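Local atomic coordinates of Alpha/beta fold hydrolase (PDB entry 6I8W), a protein that degrades membrane phospholipids as a phospholipase A of Pseudomonas aeruginosa and is probably also active on monoacylglycerols. Residues N77-Y89 / M289-Q301. Numbering follows the deposited sequence. Where two conformers were deposited one is given.
Sequences NWLRFARPLTERY and MVERPEETAQHYQ. With MYR (myristic acid), chain C; CO2 (carbon dioxide), chain H; BOG (octyl beta-D-glucopyranoside), chain D; IPA (isopropyl alcohol), chain E.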
loop_
_atom_site.group_PDB
_atom_site.type_symbol
_atom_site.label_atom_id
_atom_site.label_comp_id
_atom_site.label_asym_id
_atom_site.label_seq_id
_atom_site.Cartn_x
_atom_site.Cartn_y
_atom_site.Cartn_z
ATOM N N ASN A 77 -2.992 2.562 -4.723
ATOM C CA ASN A 77 -1.540 2.782 -4.848
ATOM C C ASN A 77 -0.900 1.959 -5.976
ATOM O O ASN A 77 0.163 2.309 -6.484
ATOM C CB ASN A 77 -0.812 2.426 -3.552
ATOM C CG ASN A 77 -0.587 3.617 -2.632
ATOM O OD1 ASN A 77 0.411 3.656 -1.913
ATOM N ND2 ASN A 77 -1.491 4.587 -2.655
ATOM N N TRP A 78 -1.544 0.858 -6.336
ATOM C CA TRP A 78 -0.946 -0.125 -7.239
ATOM C C TRP A 78 -1.345 -0.031 -8.706
ATOM O O TRP A 78 -0.859 -0.829 -9.504
ATOM C CB TRP A 78 -1.293 -1.542 -6.749
ATOM C CG TRP A 78 -0.729 -1.860 -5.379
ATOM C CD1 TRP A 78 -1.408 -1.905 -4.179
ATOM C CD2 TRP A 78 0.633 -2.175 -5.089
ATOM N NE1 TRP A 78 -0.523 -2.229 -3.155
ATOM C CE2 TRP A 78 0.730 -2.402 -3.699
ATOM C CE3 TRP A 78 1.788 -2.307 -5.883
ATOM C CZ2 TRP A 78 1.936 -2.757 -3.088
ATOM C CZ3 TRP A 78 2.970 -2.639 -5.278
ATOM C CH2 TRP A 78 3.042 -2.867 -3.891
ATOM N N LEU A 79 -2.212 0.916 -9.072
ATOM C CA LEU A 79 -2.849 0.873 -10.405
ATOM C C LEU A 79 -1.873 0.927 -11.576
ATOM O O LEU A 79 -1.957 0.127 -12.507
ATOM C CB LEU A 79 -3.860 2.021 -10.557
ATOM C CG LEU A 79 -4.895 2.070 -9.422
ATOM C CD1 LEU A 79 -5.969 3.119 -9.693
ATOM C CD2 LEU A 79 -5.506 0.701 -9.226
ATOM N N ARG A 80 -0.985 1.907 -11.570
ATOM C CA ARG A 80 -0.101 2.085 -12.717
ATOM C C ARG A 80 0.953 0.987 -12.769
ATOM O O ARG A 80 1.402 0.585 -13.833
ATOM C CB ARG A 80 0.540 3.470 -12.675
ATOM C CG ARG A 80 -0.460 4.576 -13.028
ATOM C CD ARG A 80 0.063 5.961 -12.718
ATOM N NE ARG A 80 -0.907 6.975 -13.113
ATOM C CZ ARG A 80 -0.777 8.268 -12.855
ATOM N NH1 ARG A 80 0.304 8.705 -12.224
ATOM N NH2 ARG A 80 -1.710 9.123 -13.252
ATOM N N PHE A 81 1.340 0.508 -11.598
ATOM C CA PHE A 81 2.284 -0.598 -11.470
ATOM C C PHE A 81 1.688 -1.882 -12.034
ATOM O O PHE A 81 2.373 -2.677 -12.651
ATOM C CB PHE A 81 2.649 -0.756 -9.984
ATOM C CG PHE A 81 3.516 -1.959 -9.653
ATOM C CD1 PHE A 81 4.890 -1.891 -9.784
ATOM C CD2 PHE A 81 2.957 -3.102 -9.092
ATOM C CE1 PHE A 81 5.699 -2.972 -9.420
ATOM C CE2 PHE A 81 3.736 -4.175 -8.737
ATOM C CZ PHE A 81 5.124 -4.114 -8.905
ATOM N N ALA A 82 0.398 -2.080 -11.788
ATOM C CA ALA A 82 -0.300 -3.308 -12.157
ATOM C C ALA A 82 -0.613 -3.358 -13.650
ATOM O O ALA A 82 -0.779 -4.429 -14.220
ATOM C CB ALA A 82 -1.615 -3.431 -11.343
ATOM N N ARG A 83 -0.673 -2.198 -14.282
ATOM C CA ARG A 83 -1.052 -2.113 -15.685
ATOM C C ARG A 83 -0.237 -3.065 -16.591
ATOM O O ARG A 83 -0.816 -3.836 -17.355
ATOM C CB ARG A 83 -0.930 -0.658 -16.145
ATOM C CG ARG A 83 -1.227 -0.411 -17.605
ATOM C CD ARG A 83 -1.856 0.959 -17.760
ATOM N NE ARG A 83 -1.537 1.629 -19.026
ATOM C CZ ARG A 83 -2.049 1.302 -20.208
ATOM N NH1 ARG A 83 -2.894 0.283 -20.311
ATOM N NH2 ARG A 83 -1.707 1.991 -21.296
ATOM N N PRO A 84 1.115 -3.035 -16.503
ATOM C CA PRO A 84 1.797 -3.994 -17.405
ATOM C C PRO A 84 1.754 -5.448 -16.928
ATOM O O PRO A 84 2.165 -6.338 -17.662
ATOM C CB PRO A 84 3.248 -3.493 -17.433
ATOM C CG PRO A 84 3.415 -2.799 -16.125
ATOM C CD PRO A 84 2.084 -2.123 -15.859
ATOM N N LEU A 85 1.278 -5.680 -15.710
ATOM C CA LEU A 85 1.261 -7.013 -15.121
ATOM C C LEU A 85 0.001 -7.823 -15.423
ATOM O O LEU A 85 0.045 -9.051 -15.409
ATOM C CB LEU A 85 1.420 -6.910 -13.585
ATOM C CG LEU A 85 2.690 -6.182 -13.158
ATOM C CD1 LEU A 85 2.772 -6.078 -11.634
ATOM C CD2 LEU A 85 3.877 -6.941 -13.723
ATOM N N THR A 86 -1.127 -7.154 -15.667
ATOM C CA THR A 86 -2.383 -7.882 -15.823
ATOM C C THR A 86 -2.468 -8.654 -17.145
ATOM O O THR A 86 -3.326 -9.518 -17.297
ATOM C CB THR A 86 -3.608 -6.944 -15.725
ATOM O OG1 THR A 86 -3.425 -5.824 -16.595
ATOM C CG2 THR A 86 -3.776 -6.427 -14.306
ATOM N N GLU A 87 -1.559 -8.382 -18.074
ATOM C CA GLU A 87 -1.506 -9.146 -19.328
ATOM C C GLU A 87 -1.072 -10.583 -19.074
ATOM O O GLU A 87 -1.575 -11.506 -19.700
ATOM C CB GLU A 87 -0.547 -8.499 -20.333
ATOM N N ARG A 88 -0.152 -10.760 -18.131
ATOM C CA ARG A 88 0.482 -12.055 -17.891
ATOM C C ARG A 88 0.146 -12.668 -16.533
ATOM O O ARG A 88 0.424 -13.843 -16.291
ATOM C CB ARG A 88 2.003 -11.909 -18.017
ATOM C CG ARG A 88 2.452 -11.594 -19.442
ATOM C CD ARG A 88 3.952 -11.329 -19.501
ATOM N NE ARG A 88 4.726 -12.451 -18.971
ATOM C CZ ARG A 88 6.024 -12.395 -18.690
ATOM N NH1 ARG A 88 6.698 -11.270 -18.883
ATOM N NH2 ARG A 88 6.647 -13.463 -18.211
ATOM N N TYR A 89 -0.450 -11.874 -15.647
ATOM C CA TYR A 89 -0.733 -12.332 -14.284
ATOM C C TYR A 89 -2.151 -12.059 -13.865
ATOM O O TYR A 89 -2.816 -11.181 -14.411
ATOM C CB TYR A 89 0.232 -11.675 -13.269
ATOM C CG TYR A 89 1.665 -12.056 -13.520
ATOM C CD1 TYR A 89 2.165 -13.270 -13.060
ATOM C CD2 TYR A 89 2.513 -11.222 -14.241
ATOM C CE1 TYR A 89 3.476 -13.649 -13.318
ATOM C CE2 TYR A 89 3.836 -11.589 -14.500
ATOM C CZ TYR A 89 4.308 -12.802 -14.029
ATOM O OH TYR A 89 5.614 -13.178 -14.270
ATOM N N MET A 289 6.731 2.137 -6.765
ATOM C CA MET A 289 5.650 1.621 -7.613
ATOM C C MET A 289 4.630 2.711 -7.946
ATOM O O MET A 289 3.853 2.555 -8.882
ATOM C CB MET A 289 4.948 0.430 -6.955
ATOM C CG MET A 289 3.936 0.816 -5.891
ATOM S SD MET A 289 4.760 1.263 -4.317
ATOM C CE MET A 289 3.316 1.463 -3.266
ATOM N N VAL A 290 4.634 3.812 -7.191
ATOM C CA VAL A 290 3.789 4.961 -7.534
ATOM C C VAL A 290 4.590 6.042 -8.268
ATOM O O VAL A 290 4.110 6.610 -9.242
ATOM C CB VAL A 290 3.130 5.576 -6.282
ATOM C CG1 VAL A 290 2.258 6.785 -6.661
ATOM C CG2 VAL A 290 2.314 4.522 -5.533
ATOM N N GLU A 291 5.804 6.329 -7.789
ATOM C CA GLU A 291 6.623 7.392 -8.366
ATOM C C GLU A 291 7.078 7.071 -9.800
ATOM O O GLU A 291 7.015 7.913 -10.698
ATOM C CB GLU A 291 7.851 7.670 -7.482
ATOM C CG GLU A 291 8.692 8.852 -8.011
ATOM C CD GLU A 291 9.703 9.419 -7.011
ATOM O OE1 GLU A 291 10.608 10.152 -7.461
ATOM O OE2 GLU A 291 9.584 9.182 -5.784
ATOM N N ARG A 292 7.550 5.845 -9.991
ATOM C CA ARG A 292 8.036 5.383 -11.289
ATOM C C ARG A 292 7.483 3.974 -11.529
ATOM O O ARG A 292 8.209 2.976 -11.416
ATOM C CB ARG A 292 9.566 5.403 -11.331
ATOM C CG ARG A 292 10.175 6.778 -11.008
ATOM C CD ARG A 292 11.368 7.135 -11.885
ATOM N NE ARG A 292 12.539 6.276 -11.678
ATOM C CZ ARG A 292 13.543 6.541 -10.846
ATOM N NH1 ARG A 292 13.544 7.655 -10.121
ATOM N NH2 ARG A 292 14.565 5.697 -10.754
ATOM N N PRO A 293 6.183 3.888 -11.846
ATOM C CA PRO A 293 5.461 2.608 -11.845
ATOM C C PRO A 293 5.948 1.619 -12.905
ATOM O O PRO A 293 6.151 0.455 -12.597
ATOM C CB PRO A 293 4.010 3.015 -12.163
ATOM C CG PRO A 293 3.951 4.514 -11.989
ATOM C CD PRO A 293 5.327 5.009 -12.284
ATOM N N GLU A 294 6.096 2.070 -14.143
ATOM C CA GLU A 294 6.461 1.142 -15.225
ATOM C C GLU A 294 7.891 0.645 -15.026
ATOM O O GLU A 294 8.205 -0.507 -15.300
ATOM C CB GLU A 294 6.304 1.801 -16.609
ATOM C CG GLU A 294 4.844 2.140 -16.991
ATOM C CD GLU A 294 4.132 1.030 -17.775
ATOM O OE1 GLU A 294 4.802 0.047 -18.174
ATOM O OE2 GLU A 294 2.899 1.147 -18.006
ATOM N N GLU A 295 8.752 1.525 -14.543
ATOM C CA GLU A 295 10.124 1.151 -14.238
ATOM C C GLU A 295 10.190 0.114 -13.100
ATOM O O GLU A 295 10.903 -0.886 -13.186
ATOM C CB GLU A 295 10.921 2.395 -13.893
ATOM C CG GLU A 295 12.318 2.137 -13.418
ATOM C CD GLU A 295 13.082 3.427 -13.245
ATOM O OE1 GLU A 295 12.564 4.479 -13.692
ATOM O OE2 GLU A 295 14.178 3.394 -12.637
ATOM N N THR A 296 9.444 0.354 -12.031
ATOM C CA THR A 296 9.399 -0.574 -10.918
ATOM C C THR A 296 8.800 -1.920 -11.349
ATOM O O THR A 296 9.292 -2.973 -10.967
ATOM C CB THR A 296 8.562 0.006 -9.725
ATOM O OG1 THR A 296 9.069 1.297 -9.355
ATOM C CG2 THR A 296 8.649 -0.922 -8.511
ATOM N N ALA A 297 7.741 -1.875 -12.149
ATOM C CA ALA A 297 7.091 -3.093 -12.657
ATOM C C ALA A 297 8.022 -3.896 -13.547
ATOM O O ALA A 297 7.942 -5.117 -13.606
ATOM C CB ALA A 297 5.811 -2.746 -13.428
ATOM N N GLN A 298 8.873 -3.197 -14.287
ATOM C CA GLN A 298 9.817 -3.869 -15.178
ATOM C C GLN A 298 10.888 -4.616 -14.376
ATOM O O GLN A 298 11.256 -5.731 -14.725
ATOM C CB GLN A 298 10.481 -2.870 -16.134
ATOM C CG GLN A 298 9.633 -2.489 -17.338
ATOM C CD GLN A 298 10.333 -1.486 -18.228
ATOM O OE1 GLN A 298 10.986 -1.859 -19.204
ATOM N NE2 GLN A 298 10.217 -0.205 -17.888
ATOM N N HIS A 299 11.402 -3.988 -13.312
ATOM C CA HIS A 299 12.343 -4.672 -12.408
ATOM C C HIS A 299 11.673 -5.902 -11.789
ATOM O O HIS A 299 12.264 -6.982 -11.691
ATOM C CB HIS A 299 12.829 -3.741 -11.283
ATOM C CG HIS A 299 13.913 -2.789 -11.688
ATOM N ND1 HIS A 299 15.120 -3.200 -12.212
ATOM C CD2 HIS A 299 13.991 -1.439 -11.582
ATOM C CE1 HIS A 299 15.884 -2.148 -12.441
ATOM N NE2 HIS A 299 15.226 -1.065 -12.056
ATOM N N TYR A 300 10.430 -5.731 -11.366
ATOM C CA TYR A 300 9.663 -6.823 -10.763
ATOM C C TYR A 300 9.405 -7.955 -11.775
ATOM O O TYR A 300 9.575 -9.124 -11.439
ATOM C CB TYR A 300 8.340 -6.297 -10.214
ATOM C CG TYR A 300 7.516 -7.307 -9.451
ATOM C CD1 TYR A 300 8.111 -8.182 -8.544
ATOM C CD2 TYR A 300 6.133 -7.363 -9.608
ATOM C CE1 TYR A 300 7.344 -9.106 -7.823
ATOM C CE2 TYR A 300 5.358 -8.275 -8.890
ATOM C CZ TYR A 300 5.977 -9.138 -7.999
ATOM O OH TYR A 300 5.221 -10.042 -7.291
ATOM N N GLN A 301 9.013 -7.614 -13.011
ATOM C CA GLN A 301 8.837 -8.634 -14.049
ATOM C C GLN A 301 10.128 -9.390 -14.318
ATOM O O GLN A 301 10.117 -10.606 -14.571
ATOM C CB GLN A 301 8.343 -8.016 -15.358
ATOM C CG GLN A 301 8.121 -9.054 -16.442
ATOM C CD GLN A 301 6.996 -10.022 -16.102
ATOM O OE1 GLN A 301 5.819 -9.701 -16.296
ATOM N NE2 GLN A 301 7.349 -11.217 -15.608
HETATM C C1 MYR C . 2.798 5.047 2.402
HETATM O O1 MYR C . 2.898 3.902 1.902
HETATM O O2 MYR C . 3.224 5.317 3.548
HETATM C C2 MYR C . 2.218 6.167 1.559
HETATM C C3 MYR C . 1.787 5.627 0.195
HETATM C C4 MYR C . 1.518 6.755 -0.797
HETATM C C5 MYR C . 0.293 7.571 -0.417
HETATM C C6 MYR C . -0.069 8.515 -1.555
HETATM C C7 MYR C . -1.448 8.208 -2.133
HETATM C C8 MYR C . -1.437 8.316 -3.655
HETATM C C9 MYR C . -2.707 8.969 -4.198
HETATM C C10 MYR C . -3.589 7.943 -4.899
HETATM C C11 MYR C . -4.690 8.603 -5.723
HETATM C C12 MYR C . -5.770 7.587 -6.077
HETATM C C13 MYR C . -6.433 7.938 -7.400
HETATM C C14 MYR C . -6.666 6.686 -8.215
HETATM C C CO2 H . 6.822 -16.256 -12.985
HETATM O O1 CO2 H . 7.442 -16.514 -12.080
HETATM O O2 CO2 H . 6.207 -15.980 -13.879
HETATM C C1 BOG D . -4.190 12.435 -13.159
HETATM O O1 BOG D . -3.634 11.750 -12.035
HETATM C C2 BOG D . -3.031 13.135 -13.882
HETATM O O2 BOG D . -2.767 14.366 -13.211
HETATM C C3 BOG D . -3.275 13.414 -15.364
HETATM O O3 BOG D . -2.086 13.885 -16.017
HETATM C C4 BOG D . -3.750 12.124 -16.004
HETATM O O4 BOG D . -3.873 12.270 -17.431
HETATM C C5 BOG D . -5.087 11.808 -15.337
HETATM O O5 BOG D . -4.891 11.472 -13.954
HETATM C C6 BOG D . -5.870 10.708 -16.055
HETATM O O6 BOG D . -5.730 9.448 -15.394
HETATM C "C1'" BOG D . -4.610 11.114 -11.216
HETATM C "C2'" BOG D . -3.902 10.141 -10.284
HETATM C "C3'" BOG D . -2.517 10.671 -9.954
HETATM C "C4'" BOG D . -1.859 9.894 -8.830
HETATM C "C5'" BOG D . -1.069 10.864 -7.961
HETATM C "C6'" BOG D . -0.131 10.124 -7.021
HETATM C "C7'" BOG D . 0.222 11.002 -5.828
HETATM C "C8'" BOG D . 0.790 12.323 -6.292
HETATM C C1 IPA E . -1.204 5.818 -7.806
HETATM C C2 IPA E . -1.815 5.025 -8.954
HETATM C C3 IPA E . -2.614 5.938 -9.873
HETATM O O2 IPA E . -0.768 4.356 -9.673
HETATM O O HOH W 1 0.972 2.321 -9.061
HETATM O O HOH W 2 2.840 7.636 -11.501
HETATM O O HOH W 3 1.295 2.107 -15.962
#
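F81 holds CG anti to its own backbone N (chi1 174°), and this turns the ring into a hole formed by M289, T296, A297 and Y300. CE1 of F81 lies 3.5 Å from CA of A297. CZ of F81 lies 3.5 Å from CD2 of Y300, but the two rings are slid apart and barely overlap. M289 has CG between its backbone N and carbonyl carbon (chi1 80°). CG of M289 packs 3.6 Å from CZ3 of W78, and the sulfur makes an oblique Met-aromatic contact with that ring. In this alpha/beta hydrolase fold the contact joins the 3-10 turn and short helix 79-82 to helix 288-291 and helix 293-308. W78 and M289 both touch N136, a residue of the probable nucleophile elbow. Water 1 ties the backbones together: it donates to O of N77 and O of M289 and accepts from N of F81. P84 CG rests 3.6 Å from CB of A297. At the far end, in one conformer of Q301, the guanidinium of R88 stacks on the amide, planes 11° apart, and NE2 of Q301 donates to OH of Y89 (2.9 Å). R88 also forms a salt bridge with D305, and OH of Y89 donates to bound carbon dioxide.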